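Local coordinates for uncharacterized protein (Bacteroides ovatus, PDB 4FS7) that is of unknown function but, as an extracellular leucine-rich repeat protein of the BspA type, probably binds other proteins, at residues Gly284-Gly295 / Ser307-Ser318; Lys77-Ile85 / Asn100-Ile108. All coordinates share one frame; numbering follows the deposited sequence. Where two conformers were deposited one is given.

Contact 1 (Gly284-Gly295 / Ser307-Ser318); sequences GSVIVPEKTFYG and SVKFIGEEAFES. With EDO (1,2-ethanediol), chain C.
Y294 and E317 touch at equivalent positions of successive coils in a BspA-type leucine-rich repeat solenoid, where each turn of chain stacks on the next in parallel. Y294 OH donates to E317 OE2 at 2.8 Å, meeting the carboxylate from above its plane, while E317 O sits over the centre of one ring face. CG of Y294 lies opposite the backbone N (chi1 -165°), which lays the ring alongside the E317 chain. Replacing Y294 with an alanine would probably leave E317 OE2 without its hydroxyl partner and strip the cover from the aliphatic part of E317. Inward, the F293 and F316 rings are near parallel, planes at 20°, but slid apart, with F293 CD2 3.4 Å from F316 CE1. The buried V288 fits CG1 against A315 CB and CG2 against V308 CG1. Backbone bonds fix this stacking: V286 O accepts two amides, K309 N at 2.8 Å and F310 N at 3.2 Å, V288 N reaches F310 O, G312 N reaches V288 O, and within the turns F293 N reaches A315 O. Farther out, F339 continues the ring series past F316, and two arginines form salt bridges with E317, R337 NE at OE1 and R340 NH1 at OE2.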
loop_
_atom_site.group_PDB
_atom_site.type_symbol
_atom_site.label_atom_id
_atom_site.label_comp_id
_atom_site.label_asym_id
_atom_site.label_seq_id
_atom_site.Cartn_x
_atom_site.Cartn_y
_atom_site.Cartn_z
ATOM N N GLY A 284 12.206 -9.073 18.595
ATOM C CA GLY A 284 12.963 -8.457 19.675
ATOM C C GLY A 284 12.502 -7.147 20.198
ATOM O O GLY A 284 13.091 -6.612 21.134
ATOM N N SER A 285 11.458 -6.544 19.620
ATOM C CA SER A 285 11.015 -5.265 20.141
ATOM C C SER A 285 10.395 -5.449 21.522
ATOM O O SER A 285 9.827 -6.499 21.843
ATOM C CB SER A 285 10.037 -4.553 19.212
ATOM O OG SER A 285 9.862 -3.207 19.644
ATOM N N VAL A 286 10.507 -4.425 22.358
ATOM C CA VAL A 286 10.177 -4.531 23.775
ATOM C C VAL A 286 8.721 -4.980 24.046
ATOM O O VAL A 286 8.428 -5.702 24.993
ATOM C CB VAL A 286 10.551 -3.252 24.556
ATOM C CG1 VAL A 286 9.788 -2.041 24.099
ATOM C CG2 VAL A 286 10.347 -3.448 26.020
ATOM N N ILE A 287 7.806 -4.496 23.220
ATOM C CA ILE A 287 6.394 -4.846 23.292
ATOM C C ILE A 287 6.038 -5.620 22.022
ATOM O O ILE A 287 6.406 -5.187 20.917
ATOM C CB ILE A 287 5.520 -3.580 23.386
ATOM C CG1 ILE A 287 5.755 -2.819 24.678
ATOM C CG2 ILE A 287 4.011 -3.927 23.222
ATOM C CD1 ILE A 287 5.379 -1.349 24.609
ATOM N N VAL A 288 5.301 -6.719 22.170
ATOM C CA VAL A 288 4.573 -7.361 21.080
ATOM C C VAL A 288 3.173 -6.716 21.092
ATOM O O VAL A 288 2.408 -6.975 22.003
ATOM C CB VAL A 288 4.404 -8.892 21.237
ATOM C CG1 VAL A 288 3.600 -9.494 20.025
ATOM C CG2 VAL A 288 5.757 -9.585 21.397
ATOM N N PRO A 289 2.876 -5.793 20.166
ATOM C CA PRO A 289 1.593 -5.062 20.271
ATOM C C PRO A 289 0.366 -5.942 20.136
ATOM O O PRO A 289 0.437 -7.105 19.718
ATOM C CB PRO A 289 1.656 -4.088 19.064
ATOM C CG PRO A 289 3.055 -3.958 18.731
ATOM C CD PRO A 289 3.706 -5.261 19.073
ATOM N N GLU A 290 -0.779 -5.368 20.457
ATOM C CA GLU A 290 -2.034 -6.064 20.267
ATOM C C GLU A 290 -2.134 -6.724 18.899
ATOM O O GLU A 290 -1.780 -6.108 17.881
ATOM C CB GLU A 290 -3.220 -5.115 20.521
ATOM C CG GLU A 290 -3.366 -4.000 19.491
ATOM C CD GLU A 290 -4.679 -3.245 19.534
ATOM O OE1 GLU A 290 -5.214 -3.073 20.639
ATOM O OE2 GLU A 290 -5.180 -2.803 18.469
ATOM N N LYS A 291 -2.636 -7.949 18.880
ATOM C CA LYS A 291 -3.061 -8.633 17.692
ATOM C C LYS A 291 -1.939 -8.844 16.689
ATOM O O LYS A 291 -2.232 -9.154 15.518
ATOM C CB LYS A 291 -4.242 -7.884 17.039
ATOM C CG LYS A 291 -5.432 -7.671 17.982
ATOM C CD LYS A 291 -6.399 -6.587 17.473
ATOM C CE LYS A 291 -7.463 -6.261 18.484
ATOM N NZ LYS A 291 -8.221 -5.053 18.004
ATOM N N THR A 292 -0.667 -8.803 17.113
ATOM C CA THR A 292 0.422 -8.867 16.134
ATOM C C THR A 292 0.369 -10.083 15.256
ATOM O O THR A 292 0.610 -9.987 14.037
ATOM C CB THR A 292 1.811 -8.751 16.852
ATOM O OG1 THR A 292 1.904 -7.482 17.509
ATOM C CG2 THR A 292 2.973 -8.870 15.888
ATOM N N PHE A 293 0.165 -11.261 15.870
ATOM C CA PHE A 293 0.129 -12.510 15.155
ATOM C C PHE A 293 -1.246 -13.149 15.171
ATOM O O PHE A 293 -1.399 -14.377 15.083
ATOM C CB PHE A 293 1.200 -13.481 15.717
ATOM C CG PHE A 293 2.568 -12.899 15.736
ATOM C CD1 PHE A 293 3.300 -12.777 14.558
ATOM C CD2 PHE A 293 3.129 -12.435 16.907
ATOM C CE1 PHE A 293 4.556 -12.232 14.555
ATOM C CE2 PHE A 293 4.420 -11.885 16.950
ATOM C CZ PHE A 293 5.113 -11.767 15.749
ATOM N N TYR A 294 -2.283 -12.318 15.248
ATOM C CA TYR A 294 -3.654 -12.861 15.282
ATOM C C TYR A 294 -3.914 -13.735 14.071
ATOM O O TYR A 294 -3.701 -13.299 12.933
ATOM C CB TYR A 294 -4.699 -11.699 15.277
ATOM C CG TYR A 294 -6.082 -12.177 15.680
ATOM C CD1 TYR A 294 -6.878 -12.878 14.821
ATOM C CD2 TYR A 294 -6.550 -11.966 16.987
ATOM C CE1 TYR A 294 -8.073 -13.436 15.251
ATOM C CE2 TYR A 294 -7.760 -12.462 17.413
ATOM C CZ TYR A 294 -8.524 -13.218 16.545
ATOM O OH TYR A 294 -9.698 -13.823 16.946
ATOM N N GLY A 295 -4.438 -14.935 14.272
ATOM C CA GLY A 295 -4.838 -15.760 13.144
ATOM C C GLY A 295 -3.707 -16.308 12.342
ATOM O O GLY A 295 -3.910 -16.749 11.204
ATOM N N SER A 307 15.048 -9.032 24.960
ATOM C CA SER A 307 14.566 -7.660 24.983
ATOM C C SER A 307 13.028 -7.560 25.040
ATOM O O SER A 307 12.519 -6.486 25.289
ATOM C CB SER A 307 15.094 -6.905 23.753
ATOM O OG SER A 307 14.942 -7.670 22.566
ATOM N N VAL A 308 12.284 -8.638 24.783
ATOM C CA VAL A 308 10.811 -8.631 24.804
ATOM C C VAL A 308 10.306 -8.707 26.239
ATOM O O VAL A 308 10.608 -9.650 26.977
ATOM C CB VAL A 308 10.225 -9.767 23.961
ATOM C CG1 VAL A 308 8.701 -9.704 24.036
ATOM C CG2 VAL A 308 10.756 -9.701 22.527
ATOM N N LYS A 309 9.479 -7.757 26.618
ATOM C CA LYS A 309 8.953 -7.687 27.970
ATOM C C LYS A 309 7.452 -7.674 28.138
ATOM O O LYS A 309 6.945 -7.895 29.228
ATOM C CB LYS A 309 9.550 -6.476 28.682
ATOM C CG LYS A 309 11.108 -6.615 28.818
ATOM C CD LYS A 309 11.806 -5.541 29.607
ATOM C CE LYS A 309 13.347 -5.706 29.425
ATOM N NZ LYS A 309 14.121 -4.776 30.284
ATOM N N PHE A 310 6.717 -7.439 27.060
ATOM C CA PHE A 310 5.242 -7.391 27.113
ATOM C C PHE A 310 4.646 -8.112 25.937
ATOM O O PHE A 310 5.047 -7.878 24.788
ATOM C CB PHE A 310 4.739 -5.955 27.120
ATOM C CG PHE A 310 5.307 -5.146 28.245
ATOM C CD1 PHE A 310 6.536 -4.486 28.130
ATOM C CD2 PHE A 310 4.659 -5.097 29.460
ATOM C CE1 PHE A 310 7.082 -3.770 29.203
ATOM C CE2 PHE A 310 5.173 -4.371 30.520
ATOM C CZ PHE A 310 6.400 -3.717 30.392
ATOM N N ILE A 311 3.666 -8.971 26.188
ATOM C CA ILE A 311 2.918 -9.655 25.138
ATOM C C ILE A 311 1.506 -9.055 25.119
ATOM O O ILE A 311 0.748 -9.192 26.076
ATOM C CB ILE A 311 2.787 -11.189 25.360
ATOM C CG1 ILE A 311 4.135 -11.838 25.738
ATOM C CG2 ILE A 311 2.127 -11.832 24.107
ATOM C CD1 ILE A 311 5.183 -11.715 24.633
ATOM N N GLY A 312 1.177 -8.325 24.052
ATOM C CA GLY A 312 -0.030 -7.607 23.966
ATOM C C GLY A 312 -1.286 -8.420 23.881
ATOM O O GLY A 312 -1.269 -9.593 23.539
ATOM N N GLU A 313 -2.399 -7.741 24.105
ATOM C CA GLU A 313 -3.719 -8.307 23.971
ATOM C C GLU A 313 -3.898 -9.024 22.644
ATOM O O GLU A 313 -3.601 -8.486 21.571
ATOM C CB GLU A 313 -4.742 -7.181 24.118
ATOM C CG GLU A 313 -6.155 -7.622 24.281
ATOM C CD GLU A 313 -7.070 -6.620 25.021
ATOM O OE1 GLU A 313 -6.703 -5.985 26.067
ATOM O OE2 GLU A 313 -8.233 -6.552 24.584
ATOM N N GLU A 314 -4.396 -10.271 22.663
ATOM C CA GLU A 314 -4.702 -11.061 21.481
ATOM C C GLU A 314 -3.488 -11.256 20.561
ATOM O O GLU A 314 -3.657 -11.620 19.389
ATOM C CB GLU A 314 -5.857 -10.445 20.665
ATOM C CG GLU A 314 -7.196 -10.440 21.374
ATOM C CD GLU A 314 -8.290 -9.776 20.561
ATOM O OE1 GLU A 314 -8.140 -9.628 19.327
ATOM O OE2 GLU A 314 -9.317 -9.421 21.178
ATOM N N ALA A 315 -2.259 -11.138 21.087
ATOM C CA ALA A 315 -1.091 -11.189 20.187
ATOM C C ALA A 315 -0.920 -12.477 19.413
ATOM O O ALA A 315 -0.458 -12.460 18.282
ATOM C CB ALA A 315 0.175 -10.816 20.914
ATOM N N PHE A 316 -1.239 -13.588 20.065
ATOM C CA PHE A 316 -1.130 -14.895 19.483
ATOM C C PHE A 316 -2.483 -15.620 19.417
ATOM O O PHE A 316 -2.569 -16.854 19.240
ATOM C CB PHE A 316 -0.092 -15.791 20.179
ATOM C CG PHE A 316 1.316 -15.255 20.121
ATOM C CD1 PHE A 316 2.127 -15.573 19.049
ATOM C CD2 PHE A 316 1.823 -14.455 21.110
ATOM C CE1 PHE A 316 3.421 -15.104 18.980
ATOM C CE2 PHE A 316 3.110 -13.983 21.050
ATOM C CZ PHE A 316 3.914 -14.324 19.971
ATOM N N GLU A 317 -3.572 -14.850 19.499
ATOM C CA GLU A 317 -4.889 -15.497 19.460
ATOM C C GLU A 317 -5.062 -16.236 18.121
ATOM O O GLU A 317 -4.702 -15.704 17.054
ATOM C CB GLU A 317 -5.996 -14.480 19.703
ATOM C CG GLU A 317 -7.393 -15.071 19.536
ATOM C CD GLU A 317 -8.539 -14.306 20.166
ATOM O OE1 GLU A 317 -8.324 -13.587 21.121
ATOM O OE2 GLU A 317 -9.630 -14.543 19.646
ATOM N N SER A 318 -5.620 -17.444 18.172
ATOM C CA SER A 318 -5.932 -18.218 16.998
ATOM C C SER A 318 -4.691 -18.714 16.246
ATOM O O SER A 318 -4.782 -19.162 15.089
ATOM C CB SER A 318 -6.944 -17.511 16.075
ATOM O OG SER A 318 -8.269 -17.660 16.565
HETATM C C1 EDO C . 6.865 -2.093 19.942
HETATM O O1 EDO C . 7.842 -2.209 21.052
HETATM C C2 EDO C . 5.694 -1.107 20.197
HETATM O O2 EDO C . 6.001 0.210 19.670
#

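Contact 2 (Lys77-Ile85 / Asn100-Ile108)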
loop_
_atom_site.group_PDB
_atom_site.type_symbol
_atom_site.label_atom_id
_atom_site.label_comp_id
_atom_site.label_asym_id
_atom_site.label_seq_id
_atom_site.Cartn_x
_atom_site.Cartn_y
_atom_site.Cartn_z
ATOM N N LYS A 77 -5.218 12.749 -30.548
ATOM C CA LYS A 77 -3.983 13.311 -31.065
ATOM C C LYS A 77 -3.880 14.751 -30.574
ATOM O O LYS A 77 -4.731 15.589 -30.910
ATOM C CB LYS A 77 -3.984 13.244 -32.596
ATOM C CG LYS A 77 -4.173 11.828 -33.178
ATOM C CD LYS A 77 -4.128 11.845 -34.690
ATOM C CE LYS A 77 -3.589 10.560 -35.257
ATOM N NZ LYS A 77 -3.021 10.767 -36.626
ATOM N N ILE A 78 -2.851 15.043 -29.801
ATOM C CA ILE A 78 -2.677 16.335 -29.189
ATOM C C ILE A 78 -1.505 17.068 -29.849
ATOM O O ILE A 78 -0.415 16.533 -29.898
ATOM C CB ILE A 78 -2.432 16.219 -27.663
ATOM C CG1 ILE A 78 -3.535 15.416 -26.970
ATOM C CG2 ILE A 78 -2.307 17.597 -27.043
ATOM C CD1 ILE A 78 -3.446 15.312 -25.413
ATOM N N PRO A 79 -1.722 18.284 -30.373
ATOM C CA PRO A 79 -0.651 18.980 -31.060
ATOM C C PRO A 79 0.377 19.559 -30.080
ATOM O O PRO A 79 0.099 19.738 -28.901
ATOM C CB PRO A 79 -1.396 20.109 -31.791
ATOM C CG PRO A 79 -2.536 20.420 -30.876
ATOM C CD PRO A 79 -2.956 19.073 -30.338
ATOM N N SER A 80 1.556 19.903 -30.584
ATOM C CA SER A 80 2.660 20.356 -29.753
ATOM C C SER A 80 2.411 21.665 -29.055
ATOM O O SER A 80 3.127 22.040 -28.123
ATOM C CB SER A 80 3.931 20.466 -30.566
ATOM O OG SER A 80 3.842 21.535 -31.499
ATOM N N THR A 81 1.397 22.380 -29.538
ATOM C CA THR A 81 1.034 23.665 -29.001
ATOM C C THR A 81 0.305 23.606 -27.663
ATOM O O THR A 81 0.242 24.612 -26.946
ATOM C CB THR A 81 0.177 24.452 -30.014
ATOM O OG1 THR A 81 -0.951 23.654 -30.396
ATOM C CG2 THR A 81 1.036 24.742 -31.280
ATOM N N VAL A 82 -0.216 22.427 -27.318
ATOM C CA VAL A 82 -0.884 22.245 -26.045
ATOM C C VAL A 82 0.159 22.124 -24.958
ATOM O O VAL A 82 0.961 21.206 -24.953
ATOM C CB VAL A 82 -1.838 21.039 -26.089
ATOM C CG1 VAL A 82 -2.271 20.599 -24.681
ATOM C CG2 VAL A 82 -3.067 21.344 -26.937
ATOM N N ARG A 83 0.116 23.061 -24.019
ATOM C CA ARG A 83 1.094 23.143 -22.929
ATOM C C ARG A 83 0.515 22.897 -21.554
ATOM O O ARG A 83 1.288 22.793 -20.585
ATOM C CB ARG A 83 1.837 24.464 -22.933
ATOM C CG ARG A 83 1.035 25.642 -22.727
ATOM C CD ARG A 83 1.925 26.884 -22.943
ATOM N NE ARG A 83 1.195 28.062 -22.488
ATOM C CZ ARG A 83 0.697 29.026 -23.264
ATOM N NH1 ARG A 83 0.877 29.034 -24.584
ATOM N NH2 ARG A 83 0.020 30.011 -22.695
ATOM N N GLU A 84 -0.793 22.701 -21.475
ATOM C CA GLU A 84 -1.480 22.478 -20.206
ATOM C C GLU A 84 -2.676 21.589 -20.461
ATOM O O GLU A 84 -3.372 21.755 -21.450
ATOM C CB GLU A 84 -1.950 23.816 -19.655
ATOM C CG GLU A 84 -2.644 23.775 -18.318
ATOM C CD GLU A 84 -3.068 25.171 -17.868
ATOM O OE1 GLU A 84 -2.306 26.127 -18.128
ATOM O OE2 GLU A 84 -4.153 25.293 -17.257
ATOM N N ILE A 85 -2.902 20.622 -19.576
ATOM C CA ILE A 85 -4.024 19.684 -19.662
ATOM C C ILE A 85 -4.736 19.769 -18.302
ATOM O O ILE A 85 -4.113 19.597 -17.257
ATOM C CB ILE A 85 -3.576 18.261 -19.965
ATOM C CG1 ILE A 85 -2.842 18.206 -21.323
ATOM C CG2 ILE A 85 -4.789 17.321 -19.919
ATOM C CD1 ILE A 85 -2.257 16.813 -21.653
ATOM N N ASN A 100 -1.017 10.935 -26.886
ATOM C CA ASN A 100 0.306 11.507 -26.666
ATOM C C ASN A 100 0.225 12.731 -25.760
ATOM O O ASN A 100 -0.756 13.475 -25.803
ATOM C CB ASN A 100 0.941 11.928 -28.016
ATOM C CG ASN A 100 0.227 13.089 -28.654
ATOM O OD1 ASN A 100 -0.952 12.944 -29.033
ATOM N ND2 ASN A 100 0.898 14.220 -28.799
ATOM N N ILE A 101 1.265 12.956 -24.981
ATOM C CA ILE A 101 1.363 14.139 -24.134
ATOM C C ILE A 101 2.502 14.994 -24.665
ATOM O O ILE A 101 3.654 14.589 -24.662
ATOM C CB ILE A 101 1.640 13.814 -22.667
ATOM C CG1 ILE A 101 0.684 12.733 -22.161
ATOM C CG2 ILE A 101 1.480 15.087 -21.825
ATOM C CD1 ILE A 101 -0.756 13.141 -22.258
ATOM N N PRO A 102 2.198 16.214 -25.142
ATOM C CA PRO A 102 3.252 17.075 -25.671
ATOM C C PRO A 102 4.357 17.398 -24.671
ATOM O O PRO A 102 4.138 17.450 -23.457
ATOM C CB PRO A 102 2.483 18.360 -26.037
ATOM C CG PRO A 102 1.159 17.919 -26.298
ATOM C CD PRO A 102 0.879 16.833 -25.318
ATOM N N ASP A 103 5.526 17.686 -25.222
ATOM C CA ASP A 103 6.742 17.942 -24.468
ATOM C C ASP A 103 6.638 19.107 -23.531
ATOM O O ASP A 103 7.368 19.158 -22.535
ATOM C CB ASP A 103 7.956 18.168 -25.395
ATOM C CG ASP A 103 8.473 16.916 -26.037
ATOM O OD1 ASP A 103 8.130 15.796 -25.603
ATOM O OD2 ASP A 103 9.279 17.062 -26.994
ATOM N N SER A 104 5.785 20.089 -23.830
ATOM C CA SER A 104 5.638 21.288 -23.013
ATOM C C SER A 104 4.758 21.105 -21.770
ATOM O O SER A 104 4.677 22.002 -20.931
ATOM C CB SER A 104 5.063 22.440 -23.862
ATOM O OG SER A 104 5.962 22.794 -24.903
ATOM N N VAL A 105 4.055 19.958 -21.666
ATOM C CA VAL A 105 3.170 19.729 -20.512
ATOM C C VAL A 105 4.025 19.403 -19.270
ATOM O O VAL A 105 4.838 18.475 -19.311
ATOM C CB VAL A 105 2.163 18.629 -20.799
ATOM C CG1 VAL A 105 1.396 18.224 -19.532
ATOM C CG2 VAL A 105 1.208 19.099 -21.890
ATOM N N LYS A 106 3.842 20.186 -18.191
ATOM C CA LYS A 106 4.660 20.076 -16.990
ATOM C C LYS A 106 3.965 19.328 -15.844
ATOM O O LYS A 106 4.643 18.872 -14.894
ATOM C CB LYS A 106 5.067 21.468 -16.500
ATOM C CG LYS A 106 5.954 22.224 -17.514
ATOM C CD LYS A 106 6.035 23.744 -17.296
ATOM C CE LYS A 106 6.897 24.436 -18.410
ATOM N NZ LYS A 106 6.484 24.088 -19.858
HETATM N N MSE A 107 2.655 19.210 -15.919
HETATM C CA MSE A 107 1.885 18.582 -14.848
HETATM C C MSE A 107 0.772 17.719 -15.441
HETATM O O MSE A 107 0.079 18.120 -16.402
HETATM C CB MSE A 107 1.246 19.624 -13.951
HETATM C CG MSE A 107 2.198 20.700 -13.433
HETATM SE SE MSE A 107 1.320 22.054 -12.364
HETATM C CE MSE A 107 -0.491 21.343 -12.584
ATOM N N ILE A 108 0.582 16.552 -14.850
ATOM C CA ILE A 108 -0.611 15.778 -15.089
ATOM C C ILE A 108 -1.446 15.925 -13.825
ATOM O O ILE A 108 -1.028 15.555 -12.738
ATOM C CB ILE A 108 -0.309 14.294 -15.351
ATOM C CG1 ILE A 108 0.633 14.131 -16.547
ATOM C CG2 ILE A 108 -1.599 13.489 -15.604
ATOM C CD1 ILE A 108 0.112 14.700 -17.797
HETATM O O HOH W 1 5.156 20.608 -26.801
HETATM O O HOH W 2 4.269 24.345 -26.827
HETATM O O HOH W 3 1.539 21.964 -17.949
HETATM O O HOH W 4 3.584 24.550 -19.754
HETATM O O HOH W 5 -0.859 20.552 -17.420
#
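N100 turns its carboxamide onto the backbone of I78 and pairs with it twice: I78 N gives to OD1 at 2.9 Å and ND2 gives to I78 O, also at 2.9 Å. Both bonds lie in the carbonyl planes on lone pairs and are nearly straight (171° and 175°); the carboxamide meets the N-H and C=O of I78 as a backbone would, and its rotation is fixed. The N100 CG position between backbone N and carbonyl carbon (chi1 68°) brings the group there. I78 holds CG2 anti to its own N, which faces that methyl to P102 CG, 3.6 Å away, while I78 CD1 comes 3.3 Å from N100 O. The P102 ring also rests on the carbonyls of P79 and V82. Deeper in, I85 CD1 meets V105 CG2 at 4.2 Å, the side chains crossing at about a right angle. Waters bridge backbone atoms that do not bond directly: one joins R83 O to K106 N, another I85 N to M107 O, where the coils part and I85 CA lies 6.9 Å from I108 CA. R83 extends away to a salt bridge with E16, and strand 55-62 flanks 77-85 through I62, V60 and S61, whereas strand 107-108 begins the parallel sheet continued by 130-131 and 152-153.

How the contacts relate
The two contacts illustrate how one repeat architecture can be closed by different chemistry. Both join consecutive coils and both are partly buried, combining enclosed aliphatic groups with polar ones, yet they share no element: their centres are 53 Å apart, on opposite sides of the chain's centre. Contact 1 buries nearly twice the surface, 984 against 498 Å², and its strands 287-288 and 310-311 pair directly by backbone bonds, with aromatic packing inside and a tyrosine–glutamate bond at the margin. Contact 2 includes strand 84-85, a member of the amino-terminal mixed sheet, and lacks such direct pairing; an asparagine amide, a proline ring and bridging waters span the gap between its coils.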